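Surface glycan binding protein B (Bacteroides ovatus, PDB 6E57) binds mixed-linkage beta-glucan, probably holding the polysaccharide at the cell surface of the gut symbiont for its utilization. Local coordinates at residues 34-39 and 117-122; 102-107 and 211-216; 221-226 and 236-241; 316-321 and 328-333. All coordinates share one frame; numbering follows the deposited sequence.

Interaction 1 of 4, residues 34-39 and 117-122; sequences DDPHIL and KKTSRE. With EDO (1,2-ethanediol), chain H.
Pro-36 and Ile-38 meet Thr-119 and Arg-121 mainly through carbon atoms, and no hydrogen bond runs between 34-39 and 117-122. The proline ring lies across the backbone of the second segment: its CG comes 3.5 Å from the carbonyl C of Lys-118, and its CD rests on CB of Lys-117, the two side chains meeting at about a right angle. Thr-119 sends its methyl CG2 to within 3.5 Å of Pro-36 O; with OG1 anti to its own backbone N (chi1 -166°), it is the methyl that also reaches CG1 of Ile-38. Further along, Ile-38 CD1 sits over one face of the Arg-121 guanidinium, 3.8 Å from NH1 and toward the rim of the group.

Charge contributes little across the gap. Asp-35 OD1 and Lys-117 NZ form a long salt bridge of 3.9 Å, while the firmer partner of that ammonium is the backbone O of Asn-33. The Arg-121 chain bends at chi2 (-67°), and NH1 returns to donate to Ser-120 O at 3.2 Å, which helps fix the rotation of the flat group.

A 1,2-ethanediol molecule, probably from the crystallisation liquor, lies beside the contact. Its O2 takes a weak bond from Arg-121 NH2, and its O1 approaches His-37 ND1 at 3.2 Å.

This surface contact brings together the two sheets of the first domain, consistent with an immunoglobulin-like sandwich: strand 37-40 pairs with 63-70, strand 118-128 pairs with 103-113, and Val-111 of the latter touches both Ile-38 and Thr-119.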
loop_
_atom_site.group_PDB
_atom_site.type_symbol
_atom_site.label_atom_id
_atom_site.label_comp_id
_atom_site.label_asym_id
_atom_site.label_seq_id
_atom_site.Cartn_x
_atom_site.Cartn_y
_atom_site.Cartn_z
ATOM N N ASP A 34 -7.715 -45.174 -9.380
ATOM C CA ASP A 34 -8.701 -44.084 -9.406
ATOM C C ASP A 34 -8.000 -42.726 -9.273
ATOM O O ASP A 34 -6.964 -42.613 -8.614
ATOM C CB ASP A 34 -9.731 -44.223 -8.280
ATOM C CG ASP A 34 -10.832 -45.237 -8.540
ATOM O OD1 ASP A 34 -10.870 -45.807 -9.651
ATOM O OD2 ASP A 34 -11.652 -45.445 -7.623
ATOM N N ASP A 35 -8.598 -41.703 -9.897
ATOM C CA ASP A 35 -8.188 -40.310 -9.737
ATOM C C ASP A 35 -8.476 -39.872 -8.303
ATOM O O ASP A 35 -9.504 -40.238 -7.737
ATOM C CB ASP A 35 -8.909 -39.381 -10.718
ATOM C CG ASP A 35 -8.396 -39.456 -12.147
ATOM O OD1 ASP A 35 -7.165 -39.361 -12.336
ATOM O OD2 ASP A 35 -9.232 -39.602 -13.058
ATOM N N PRO A 36 -7.585 -39.072 -7.676
ATOM C CA PRO A 36 -7.819 -38.580 -6.319
ATOM C C PRO A 36 -8.811 -37.406 -6.305
ATOM O O PRO A 36 -8.672 -36.469 -7.096
ATOM C CB PRO A 36 -6.416 -38.145 -5.877
ATOM C CG PRO A 36 -5.764 -37.676 -7.161
ATOM C CD PRO A 36 -6.315 -38.589 -8.239
ATOM N N HIS A 37 -9.807 -37.485 -5.413
ATOM C CA HIS A 37 -10.824 -36.449 -5.228
ATOM C C HIS A 37 -10.905 -36.079 -3.742
ATOM O O HIS A 37 -10.945 -36.962 -2.883
ATOM C CB HIS A 37 -12.186 -36.926 -5.758
ATOM C CG HIS A 37 -12.265 -37.047 -7.245
ATOM N ND1 HIS A 37 -12.453 -35.950 -8.067
ATOM C CD2 HIS A 37 -12.207 -38.125 -8.057
ATOM C CE1 HIS A 37 -12.493 -36.348 -9.324
ATOM N NE2 HIS A 37 -12.344 -37.679 -9.344
ATOM N N ILE A 38 -10.917 -34.772 -3.455
ATOM C CA ILE A 38 -11.191 -34.262 -2.116
ATOM C C ILE A 38 -12.684 -33.932 -2.048
ATOM O O ILE A 38 -13.125 -32.938 -2.618
ATOM C CB ILE A 38 -10.313 -33.039 -1.785
ATOM C CG1 ILE A 38 -8.821 -33.383 -1.849
ATOM C CG2 ILE A 38 -10.699 -32.449 -0.434
ATOM C CD1 ILE A 38 -7.910 -32.177 -1.879
ATOM N N LEU A 39 -13.446 -34.786 -1.357
ATOM C CA LEU A 39 -14.900 -34.681 -1.296
ATOM C C LEU A 39 -15.297 -33.550 -0.341
ATOM O O LEU A 39 -16.083 -32.676 -0.713
ATOM C CB LEU A 39 -15.487 -36.021 -0.844
ATOM C CG LEU A 39 -15.254 -37.195 -1.795
ATOM C CD1 LEU A 39 -15.894 -38.467 -1.257
ATOM C CD2 LEU A 39 -15.776 -36.880 -3.190
ATOM N N LYS A 117 -1.024 -40.430 -9.134
ATOM C CA LYS A 117 -1.972 -39.376 -9.523
ATOM C C LYS A 117 -2.216 -38.460 -8.319
ATOM O O LYS A 117 -2.179 -38.922 -7.180
ATOM C CB LYS A 117 -3.280 -39.992 -10.030
ATOM C CG LYS A 117 -3.144 -40.887 -11.254
ATOM C CD LYS A 117 -4.409 -41.643 -11.574
ATOM C CE LYS A 117 -4.360 -42.336 -12.918
ATOM N NZ LYS A 117 -5.688 -42.870 -13.294
ATOM N N LYS A 118 -2.464 -37.169 -8.580
ATOM C CA LYS A 118 -2.490 -36.150 -7.518
ATOM C C LYS A 118 -3.507 -35.041 -7.828
ATOM O O LYS A 118 -3.796 -34.747 -8.989
ATOM C CB LYS A 118 -1.089 -35.560 -7.323
ATOM C CG LYS A 118 -0.449 -34.962 -8.570
ATOM C CD LYS A 118 1.016 -34.608 -8.400
ATOM C CE LYS A 118 1.923 -35.820 -8.356
ATOM N NZ LYS A 118 3.351 -35.435 -8.252
ATOM N N THR A 119 -4.039 -34.444 -6.753
ATOM C CA THR A 119 -4.876 -33.239 -6.788
ATOM C C THR A 119 -4.383 -32.290 -5.683
ATOM O O THR A 119 -3.679 -32.715 -4.761
ATOM C CB THR A 119 -6.366 -33.600 -6.690
ATOM O OG1 THR A 119 -7.144 -32.461 -7.059
ATOM C CG2 THR A 119 -6.781 -34.074 -5.314
ATOM N N SER A 120 -4.758 -31.009 -5.783
ATOM C CA SER A 120 -4.102 -29.940 -5.031
ATOM C C SER A 120 -5.099 -28.834 -4.655
ATOM O O SER A 120 -6.013 -28.534 -5.413
ATOM C CB SER A 120 -2.952 -29.387 -5.833
ATOM O OG SER A 120 -1.868 -29.036 -4.990
ATOM N N ARG A 121 -4.896 -28.241 -3.471
ATOM C CA ARG A 121 -5.595 -27.030 -3.027
ATOM C C ARG A 121 -4.563 -26.072 -2.422
ATOM O O ARG A 121 -3.663 -26.507 -1.704
ATOM C CB ARG A 121 -6.678 -27.354 -1.990
ATOM C CG ARG A 121 -7.788 -28.273 -2.483
ATOM C CD ARG A 121 -8.687 -27.662 -3.547
ATOM N NE ARG A 121 -9.868 -28.483 -3.806
ATOM C CZ ARG A 121 -9.860 -29.651 -4.448
ATOM N NH1 ARG A 121 -8.741 -30.111 -4.983
ATOM N NH2 ARG A 121 -10.970 -30.362 -4.548
ATOM N N GLU A 122 -4.699 -24.774 -2.724
ATOM C CA GLU A 122 -3.827 -23.734 -2.182
ATOM C C GLU A 122 -4.689 -22.558 -1.709
ATOM O O GLU A 122 -5.512 -22.051 -2.460
ATOM C CB GLU A 122 -2.806 -23.282 -3.229
ATOM C CG GLU A 122 -1.697 -22.409 -2.658
ATOM C CD GLU A 122 -0.803 -21.724 -3.679
ATOM O OE1 GLU A 122 -0.090 -20.774 -3.292
ATOM O OE2 GLU A 122 -0.818 -22.133 -4.857
HETATM C C1 EDO H . -10.310 -32.425 -8.627
HETATM O O1 EDO H . -10.948 -33.484 -9.348
HETATM C C2 EDO H . -10.423 -32.692 -7.128
HETATM O O2 EDO H . -11.801 -32.745 -6.737
#

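Interaction 2 of 4, residues 102-107 and 211-216; sequences AGTYNL and GADMVK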
loop_
_atom_site.group_PDB
_atom_site.type_symbol
_atom_site.label_atom_id
_atom_site.label_comp_id
_atom_site.label_asym_id
_atom_site.label_seq_id
_atom_site.Cartn_x
_atom_site.Cartn_y
_atom_site.Cartn_z
ATOM N N ALA A 102 0.472 -15.522 15.291
ATOM C CA ALA A 102 -0.316 -14.564 14.507
ATOM C C ALA A 102 0.346 -14.356 13.139
ATOM O O ALA A 102 1.577 -14.388 13.023
ATOM C CB ALA A 102 -0.456 -13.257 15.247
ATOM N N GLY A 103 -0.487 -14.163 12.108
ATOM C CA GLY A 103 -0.022 -13.837 10.762
ATOM C C GLY A 103 -0.924 -14.411 9.683
ATOM O O GLY A 103 -1.975 -14.992 9.973
ATOM N N THR A 104 -0.498 -14.223 8.429
ATOM C CA THR A 104 -1.151 -14.774 7.249
ATOM C C THR A 104 -0.181 -15.764 6.597
ATOM O O THR A 104 0.980 -15.438 6.380
ATOM C CB THR A 104 -1.598 -13.652 6.303
ATOM O OG1 THR A 104 -2.640 -12.939 6.969
ATOM C CG2 THR A 104 -2.094 -14.150 4.963
ATOM N N TYR A 105 -0.677 -16.970 6.302
ATOM C CA TYR A 105 0.147 -18.094 5.873
ATOM C C TYR A 105 -0.396 -18.676 4.566
ATOM O O TYR A 105 -1.607 -18.736 4.364
ATOM C CB TYR A 105 0.146 -19.195 6.936
ATOM C CG TYR A 105 0.725 -18.789 8.266
ATOM C CD1 TYR A 105 -0.055 -18.162 9.224
ATOM C CD2 TYR A 105 2.055 -19.031 8.565
ATOM C CE1 TYR A 105 0.474 -17.785 10.448
ATOM C CE2 TYR A 105 2.600 -18.662 9.783
ATOM C CZ TYR A 105 1.807 -18.037 10.728
ATOM O OH TYR A 105 2.347 -17.677 11.929
ATOM N N ASN A 106 0.520 -19.128 3.705
ATOM C CA ASN A 106 0.169 -19.922 2.539
ATOM C C ASN A 106 0.057 -21.390 2.972
ATOM O O ASN A 106 0.989 -21.933 3.565
ATOM C CB ASN A 106 1.181 -19.741 1.405
ATOM C CG ASN A 106 0.848 -20.585 0.193
ATOM O OD1 ASN A 106 1.050 -21.800 0.198
ATOM N ND2 ASN A 106 0.331 -19.950 -0.844
ATOM N N LEU A 107 -1.090 -22.014 2.675
ATOM C CA LEU A 107 -1.337 -23.432 2.951
ATOM C C LEU A 107 -1.533 -24.173 1.625
ATOM O O LEU A 107 -2.393 -23.791 0.837
ATOM C CB LEU A 107 -2.580 -23.571 3.837
ATOM C CG LEU A 107 -3.043 -25.005 4.103
ATOM C CD1 LEU A 107 -1.959 -25.805 4.812
ATOM C CD2 LEU A 107 -4.334 -25.023 4.910
ATOM N N GLY A 211 3.600 -13.440 16.610
ATOM C CA GLY A 211 3.802 -13.283 15.174
ATOM C C GLY A 211 3.581 -11.848 14.729
ATOM O O GLY A 211 2.726 -11.150 15.280
ATOM N N ALA A 212 4.364 -11.415 13.730
ATOM C CA ALA A 212 4.290 -10.059 13.183
ATOM C C ALA A 212 4.468 -10.063 11.656
ATOM O O ALA A 212 4.909 -9.064 11.079
ATOM C CB ALA A 212 5.327 -9.200 13.860
ATOM N N ASP A 213 4.111 -11.182 11.011
ATOM C CA ASP A 213 4.014 -11.290 9.549
ATOM C C ASP A 213 5.388 -11.032 8.907
ATOM O O ASP A 213 6.415 -11.212 9.556
ATOM C CB ASP A 213 2.874 -10.407 9.029
ATOM C CG ASP A 213 1.604 -11.190 8.738
ATOM O OD1 ASP A 213 1.708 -12.248 8.084
ATOM O OD2 ASP A 213 0.525 -10.741 9.175
ATOM N N MET A 214 5.389 -10.639 7.623
ATOM C CA MET A 214 6.563 -10.697 6.744
ATOM C C MET A 214 7.291 -9.347 6.690
ATOM O O MET A 214 6.680 -8.285 6.811
ATOM C CB MET A 214 6.144 -11.075 5.320
ATOM C CG MET A 214 5.430 -12.405 5.235
ATOM S SD MET A 214 6.399 -13.752 5.956
ATOM C CE MET A 214 7.819 -13.765 4.863
ATOM N N VAL A 215 8.612 -9.432 6.486
ATOM C CA VAL A 215 9.488 -8.313 6.161
ATOM C C VAL A 215 10.257 -8.692 4.891
ATOM O O VAL A 215 10.573 -9.859 4.692
ATOM C CB VAL A 215 10.435 -7.993 7.336
ATOM C CG1 VAL A 215 11.724 -7.327 6.882
ATOM C CG2 VAL A 215 9.750 -7.145 8.398
ATOM N N LYS A 216 10.542 -7.700 4.040
ATOM C CA LYS A 216 11.286 -7.900 2.800
ATOM C C LYS A 216 12.591 -7.095 2.857
ATOM O O LYS A 216 12.571 -5.869 2.946
ATOM C CB LYS A 216 10.432 -7.497 1.595
ATOM C CG LYS A 216 11.209 -7.281 0.302
ATOM C CD LYS A 216 10.362 -7.340 -0.950
ATOM C CE LYS A 216 11.110 -6.853 -2.171
ATOM N NZ LYS A 216 10.654 -7.548 -3.395
HETATM O O HOH W 1 4.383 -14.419 11.890
#
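The carboxylate of Asp-213 is the flat group that meets 102-107 here. Gly-103 CA lies obliquely off its plane, beyond the oxygens, 3.5 Å from OD2, while the backbone N of Thr-104 comes in on the syn side of OD1, 20° out of the carboxylate plane. That N-H makes a nearly straight hydrogen bond to OD1 (3.0 Å, 168° at the hydrogen), the one direct conventional hydrogen bond between the segments. Gly-103 has no side chain to stand between the strand and the acid, and its CA can therefore lie against the carboxylate. OD1 has a further partner in the guanidinium of Arg-199, a weak, long ion pair that would tend to stabilise the ionised carboxylate; Arg-199 also makes a cation-pi contact with the ring of Tyr-105.

At the other end, backbone meets backbone. Ala-102 O receives a CA-H...O contact from Gly-211 CA at 3.3 Å, and the same oxygen accepts from a water at 3.0 Å. The water in turn takes a weak bond from Asp-213 N, bridging the two segments. Ala-102 CB adds a looser touch on Gly-211 O, at 3.8 Å.

The contact is a buried joint between two successive beta domains. Strand 103-113 pairs with 118-128 and 75-81 in the five-stranded sheet of the first domain, whereas strand 209-217 lies between 144-145 and 196-203 in the corresponding sheet of the next domain.

Interaction 3 of 4, residues 221-226 and 236-241; sequences SLVISG and WTISGI
Ser-239 O is gripped by two backbone N-H groups in succession, Ile-224 N at 2.8 Å and Ser-225 N at 3.1 Å. Two residues facing one across an antiparallel pair make a classic beta bulge. Both donors reach the one oxygen, Ile-224 N in the carbonyl plane and Ser-225 N tilted 19° from it. The partner bond runs the other way, from Ser-239 N to Ser-225 O at 2.9 Å, nearly along the C=O axis, and makes Ser-225 and Ser-239 a hydrogen-bonded pair. The axes of 222-225 and 236-240 lie 113° apart, a sharp crossing for paired strands; toward Leu-222 the next link, Ile-241 N to Leu-222 O, is weak.

Side chains pack on both sides of this bent pairing. Val-223 sets CG1 and CG2 against Ile-238 CG2, the two branched chains crossing obliquely, and Leu-222 CB meets Ile-241 CG2. Ile-224 lays CD1 over the backbone of Gly-240, 3.8 Å from its CA, and the bare CA of that glycine lets the backbone at Leu-222 and Val-223 come close. Ser-225 OG reaches Ser-239 CB at 3.6 Å.

The pair joins strand 222-225, which also runs alongside 292-294, to strand 235-240, whose other neighbour is 266-270; this ties the start of the third domain together.

At the far end the indole of Trp-236 closes the contact. With CG anti to the backbone N (chi1 -177°), its ring reaches along the strand; Ile-238 CD1 lies over one face, toward the rim, and NE1 donates close to the ring plane to Gly-226 O at 2.9 Å.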
loop_
_atom_site.group_PDB
_atom_site.type_symbol
_atom_site.label_atom_id
_atom_site.label_comp_id
_atom_site.label_asym_id
_atom_site.label_seq_id
_atom_site.Cartn_x
_atom_site.Cartn_y
_atom_site.Cartn_z
ATOM N N SER A 221 17.799 -0.190 -5.026
ATOM C CA SER A 221 17.110 1.079 -5.062
ATOM C C SER A 221 15.703 0.840 -5.619
ATOM O O SER A 221 15.529 0.721 -6.829
ATOM C CB SER A 221 17.882 2.078 -5.879
ATOM O OG SER A 221 19.236 2.134 -5.451
ATOM N N LEU A 222 14.721 0.723 -4.718
ATOM C CA LEU A 222 13.359 0.353 -5.076
ATOM C C LEU A 222 12.431 1.551 -4.858
ATOM O O LEU A 222 12.152 1.929 -3.727
ATOM C CB LEU A 222 12.924 -0.851 -4.234
ATOM C CG LEU A 222 11.515 -1.377 -4.499
ATOM C CD1 LEU A 222 11.417 -1.986 -5.886
ATOM C CD2 LEU A 222 11.111 -2.394 -3.444
ATOM N N VAL A 223 11.959 2.125 -5.969
ATOM C CA VAL A 223 10.942 3.169 -5.972
ATOM C C VAL A 223 9.578 2.516 -5.709
ATOM O O VAL A 223 9.189 1.579 -6.411
ATOM C CB VAL A 223 10.954 3.936 -7.306
ATOM C CG1 VAL A 223 9.772 4.887 -7.427
ATOM C CG2 VAL A 223 12.271 4.671 -7.514
ATOM N N ILE A 224 8.855 3.038 -4.711
ATOM C CA ILE A 224 7.658 2.394 -4.166
ATOM C C ILE A 224 6.401 3.223 -4.469
ATOM O O ILE A 224 5.366 2.656 -4.827
ATOM C CB ILE A 224 7.819 2.145 -2.653
ATOM C CG1 ILE A 224 8.980 1.194 -2.358
ATOM C CG2 ILE A 224 6.518 1.640 -2.051
ATOM C CD1 ILE A 224 9.467 1.249 -0.929
ATOM N N SER A 225 6.468 4.547 -4.287
ATOM C CA SER A 225 5.276 5.387 -4.424
ATOM C C SER A 225 5.641 6.792 -4.910
ATOM O O SER A 225 6.748 7.281 -4.676
ATOM C CB SER A 225 4.506 5.451 -3.128
ATOM O OG SER A 225 5.067 6.416 -2.257
ATOM N N GLY A 226 4.667 7.423 -5.576
ATOM C CA GLY A 226 4.757 8.789 -6.059
ATOM C C GLY A 226 5.218 8.870 -7.503
ATOM O O GLY A 226 5.373 9.965 -8.022
ATOM N N TRP A 236 8.996 17.026 -8.214
ATOM C CA TRP A 236 8.449 15.685 -8.256
ATOM C C TRP A 236 9.151 14.861 -7.173
ATOM O O TRP A 236 10.366 14.691 -7.230
ATOM C CB TRP A 236 8.647 15.097 -9.662
ATOM C CG TRP A 236 8.065 13.734 -9.885
ATOM C CD1 TRP A 236 7.099 13.110 -9.150
ATOM C CD2 TRP A 236 8.388 12.833 -10.963
ATOM N NE1 TRP A 236 6.815 11.881 -9.684
ATOM C CE2 TRP A 236 7.589 11.684 -10.796
ATOM C CE3 TRP A 236 9.274 12.885 -12.045
ATOM C CZ2 TRP A 236 7.654 10.599 -11.669
ATOM C CZ3 TRP A 236 9.338 11.814 -12.908
ATOM C CH2 TRP A 236 8.539 10.687 -12.719
ATOM N N THR A 237 8.387 14.397 -6.176
ATOM C CA THR A 237 8.946 13.669 -5.036
ATOM C C THR A 237 8.540 12.193 -5.118
ATOM O O THR A 237 7.355 11.866 -5.213
ATOM C CB THR A 237 8.541 14.320 -3.708
ATOM O OG1 THR A 237 9.111 15.629 -3.690
ATOM C CG2 THR A 237 9.014 13.545 -2.499
ATOM N N ILE A 238 9.557 11.325 -5.063
ATOM C CA ILE A 238 9.438 9.882 -5.209
ATOM C C ILE A 238 9.962 9.217 -3.928
ATOM O O ILE A 238 10.984 9.642 -3.382
ATOM C CB ILE A 238 10.205 9.435 -6.469
ATOM C CG1 ILE A 238 9.444 9.816 -7.740
ATOM C CG2 ILE A 238 10.525 7.951 -6.430
ATOM C CD1 ILE A 238 10.252 9.661 -9.011
ATOM N N SER A 239 9.256 8.174 -3.466
ATOM C CA SER A 239 9.536 7.499 -2.192
ATOM C C SER A 239 9.930 6.039 -2.437
ATOM O O SER A 239 9.271 5.343 -3.199
ATOM C CB SER A 239 8.357 7.588 -1.267
ATOM O OG SER A 239 8.127 8.933 -0.886
ATOM N N GLY A 240 10.988 5.591 -1.748
ATOM C CA GLY A 240 11.583 4.268 -1.937
ATOM C C GLY A 240 12.385 3.826 -0.723
ATOM O O GLY A 240 12.106 4.260 0.386
ATOM N N ILE A 241 13.393 2.973 -0.950
ATOM C CA ILE A 241 14.126 2.327 0.144
ATOM C C ILE A 241 15.630 2.629 0.052
ATOM O O ILE A 241 16.232 2.970 1.073
ATOM C CB ILE A 241 13.831 0.813 0.214
ATOM C CG1 ILE A 241 14.623 0.115 1.326
ATOM C CG2 ILE A 241 14.063 0.141 -1.127
ATOM C CD1 ILE A 241 14.243 0.535 2.720
#

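Interaction 4 of 4, residues 316-321 and 328-333; sequences GHHYVS and DPNKTF. With PO4 (phosphate ion), chain K.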
loop_
_atom_site.group_PDB
_atom_site.type_symbol
_atom_site.label_atom_id
_atom_site.label_comp_id
_atom_site.label_asym_id
_atom_site.label_seq_id
_atom_site.Cartn_x
_atom_site.Cartn_y
_atom_site.Cartn_z
ATOM N N GLY A 316 -3.246 35.212 -6.476
ATOM C CA GLY A 316 -3.412 36.370 -5.590
ATOM C C GLY A 316 -3.524 35.981 -4.124
ATOM O O GLY A 316 -2.892 35.031 -3.679
ATOM N N HIS A 317 -4.325 36.748 -3.374
ATOM C CA HIS A 317 -4.528 36.567 -1.935
ATOM C C HIS A 317 -5.882 37.174 -1.538
ATOM O O HIS A 317 -5.951 38.329 -1.103
ATOM C CB HIS A 317 -3.352 37.177 -1.161
ATOM C CG HIS A 317 -3.402 36.944 0.312
ATOM N ND1 HIS A 317 -3.219 35.691 0.869
ATOM C CD2 HIS A 317 -3.595 37.793 1.344
ATOM C CE1 HIS A 317 -3.304 35.778 2.181
ATOM N NE2 HIS A 317 -3.535 37.059 2.498
ATOM N N HIS A 318 -6.946 36.373 -1.690
ATOM C CA HIS A 318 -8.329 36.836 -1.622
ATOM C C HIS A 318 -9.061 36.215 -0.423
ATOM O O HIS A 318 -9.315 35.014 -0.404
ATOM C CB HIS A 318 -9.044 36.502 -2.933
ATOM C CG HIS A 318 -10.433 37.035 -2.991
ATOM N ND1 HIS A 318 -10.716 38.290 -3.488
ATOM C CD2 HIS A 318 -11.607 36.501 -2.597
ATOM C CE1 HIS A 318 -12.012 38.505 -3.408
ATOM N NE2 HIS A 318 -12.580 37.421 -2.864
ATOM N N TYR A 319 -9.426 37.058 0.553
ATOM C CA TYR A 319 -10.106 36.621 1.769
ATOM C C TYR A 319 -11.543 36.212 1.433
ATOM O O TYR A 319 -12.166 36.804 0.547
ATOM C CB TYR A 319 -10.108 37.719 2.838
ATOM C CG TYR A 319 -10.682 37.274 4.161
ATOM C CD1 TYR A 319 -10.052 36.295 4.914
ATOM C CD2 TYR A 319 -11.868 37.798 4.651
ATOM C CE1 TYR A 319 -10.573 35.861 6.123
ATOM C CE2 TYR A 319 -12.404 37.374 5.858
ATOM C CZ TYR A 319 -11.754 36.400 6.597
ATOM O OH TYR A 319 -12.265 35.963 7.786
ATOM N N VAL A 320 -12.050 35.213 2.168
ATOM C CA VAL A 320 -13.404 34.688 2.007
ATOM C C VAL A 320 -14.090 34.661 3.378
ATOM O O VAL A 320 -13.574 34.062 4.315
ATOM C CB VAL A 320 -13.384 33.279 1.384
ATOM C CG1 VAL A 320 -14.787 32.702 1.256
ATOM C CG2 VAL A 320 -12.671 33.263 0.042
ATOM N N SER A 321 -15.261 35.301 3.475
ATOM C CA SER A 321 -16.084 35.241 4.678
ATOM C C SER A 321 -17.553 35.496 4.337
ATOM O O SER A 321 -17.913 36.557 3.855
ATOM C CB SER A 321 -15.614 36.203 5.724
ATOM O OG SER A 321 -16.553 36.275 6.787
ATOM N N ASP A 328 -20.102 42.646 -1.154
ATOM C CA ASP A 328 -18.717 42.719 -0.691
ATOM C C ASP A 328 -17.879 41.727 -1.496
ATOM O O ASP A 328 -18.208 40.545 -1.548
ATOM C CB ASP A 328 -18.634 42.444 0.814
ATOM C CG ASP A 328 -17.271 42.710 1.432
ATOM O OD1 ASP A 328 -16.271 42.204 0.888
ATOM O OD2 ASP A 328 -17.222 43.409 2.462
ATOM N N PRO A 329 -16.756 42.163 -2.123
ATOM C CA PRO A 329 -15.951 41.285 -2.975
ATOM C C PRO A 329 -15.364 40.065 -2.251
ATOM O O PRO A 329 -15.025 39.079 -2.910
ATOM C CB PRO A 329 -14.781 42.157 -3.455
ATOM C CG PRO A 329 -15.221 43.580 -3.195
ATOM C CD PRO A 329 -16.181 43.514 -2.024
ATOM N N ASN A 330 -15.243 40.152 -0.919
ATOM C CA ASN A 330 -14.601 39.127 -0.104
ATOM C C ASN A 330 -15.639 38.284 0.654
ATOM O O ASN A 330 -15.282 37.597 1.610
ATOM C CB ASN A 330 -13.598 39.748 0.872
ATOM C CG ASN A 330 -12.417 40.386 0.173
ATOM O OD1 ASN A 330 -12.281 41.607 0.169
ATOM N ND2 ASN A 330 -11.568 39.569 -0.429
ATOM N N LYS A 331 -16.911 38.320 0.238
ATOM C CA LYS A 331 -17.900 37.416 0.814
ATOM C C LYS A 331 -17.670 36.010 0.250
ATOM O O LYS A 331 -17.851 35.011 0.955
ATOM C CB LYS A 331 -19.341 37.848 0.542
ATOM C CG LYS A 331 -20.371 36.984 1.259
ATOM C CD LYS A 331 -21.805 37.385 1.050
ATOM C CE LYS A 331 -22.762 36.500 1.819
ATOM N NZ LYS A 331 -24.154 37.002 1.744
ATOM N N THR A 332 -17.294 35.964 -1.033
ATOM C CA THR A 332 -16.946 34.743 -1.738
ATOM C C THR A 332 -15.690 34.987 -2.578
ATOM O O THR A 332 -15.194 36.111 -2.660
ATOM C CB THR A 332 -18.089 34.296 -2.656
ATOM O OG1 THR A 332 -18.202 35.258 -3.708
ATOM C CG2 THR A 332 -19.411 34.159 -1.934
ATOM N N PHE A 333 -15.195 33.917 -3.202
ATOM C CA PHE A 333 -14.219 34.012 -4.270
ATOM C C PHE A 333 -14.932 33.745 -5.601
ATOM O O PHE A 333 -15.242 32.601 -5.909
ATOM C CB PHE A 333 -13.066 33.031 -4.040
ATOM C CG PHE A 333 -12.124 32.887 -5.209
ATOM C CD1 PHE A 333 -11.065 33.765 -5.377
ATOM C CD2 PHE A 333 -12.306 31.889 -6.152
ATOM C CE1 PHE A 333 -10.205 33.643 -6.456
ATOM C CE2 PHE A 333 -11.445 31.767 -7.231
ATOM C CZ PHE A 333 -10.394 32.644 -7.379
HETATM P P PO4 K . -15.094 38.717 9.092
HETATM O O1 PO4 K . -15.880 38.277 10.306
HETATM O O2 PO4 K . -16.048 39.091 7.982
HETATM O O3 PO4 K . -14.202 37.593 8.620
HETATM O O4 PO4 K . -14.247 39.914 9.464
#
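His-318 reaches from strand 317-321 into the loop 328-333, touching four of its residues. Its CB lies beside Phe-333 CD1, and CG continues anti to the backbone N (chi1 -175°), which carries the imidazole against the loop. CD2 comes 3.9 Å from Phe-333 CD1, in an offset edge-to-face pair with ring planes at 71°, the phenyl edge turned toward the imidazole face. On the other side of the imidazole plane sits the amide of Asn-330: its ND2 stands over the ring toward the rim, 3.2 Å from CE1. At the tip, NE2 donates in the ring plane to Thr-332 O at 2.9 Å, with a weaker bond to Pro-329 O at 3.0 Å, so two loop carbonyls meet one N-H.

Asn-330 ties the loop back to the strand. Its ND2 donates to Tyr-319 O at 3.0 Å, and its backbone O accepts from Ser-321 N at 3.0 Å. The loop is shaped locally by Asp-328: its OD1 takes the N-H of Asn-330 in an Asx turn, and its O takes that of Lys-331, closing a type I beta turn. Val-320 CG2 packs on Phe-333 CB.

Tyr-319 OH donates to a phosphate oxygen, O3, at 2.7 Å; the ion probably came from the crystallisation liquor.

Held this way, the turn presents Lys-331, whose NZ bonds to O2 of a bound glucose and to Asp-326. The contact thus supplies Lys-331 to the glycan pocket, which also includes Trp-322, Asp-323, Asp-326, Tyr-371 and Trp-372.

In the fold
From the N terminus, interaction 1 closes a long loop within the first domain, bringing strand 37-40 beside strand 118-128. Interaction 2 opens inside that loop, at 102-107, and closes well after it, at 211-216, so the two cross; they also touch, Glu-122 OE1 lying 2.6 Å from Asn-106 ND2 in a probable hydrogen bond. Interaction 2 joins the first domain to the second. Interaction 3 follows in series, its short loop tying together strands of the next domain, with its nearest atoms about 5 Å from interaction 2. Interaction 4 closes a still shorter loop at the glycan site, its centre about 72 Å from that of interaction 1, across the elongated chain.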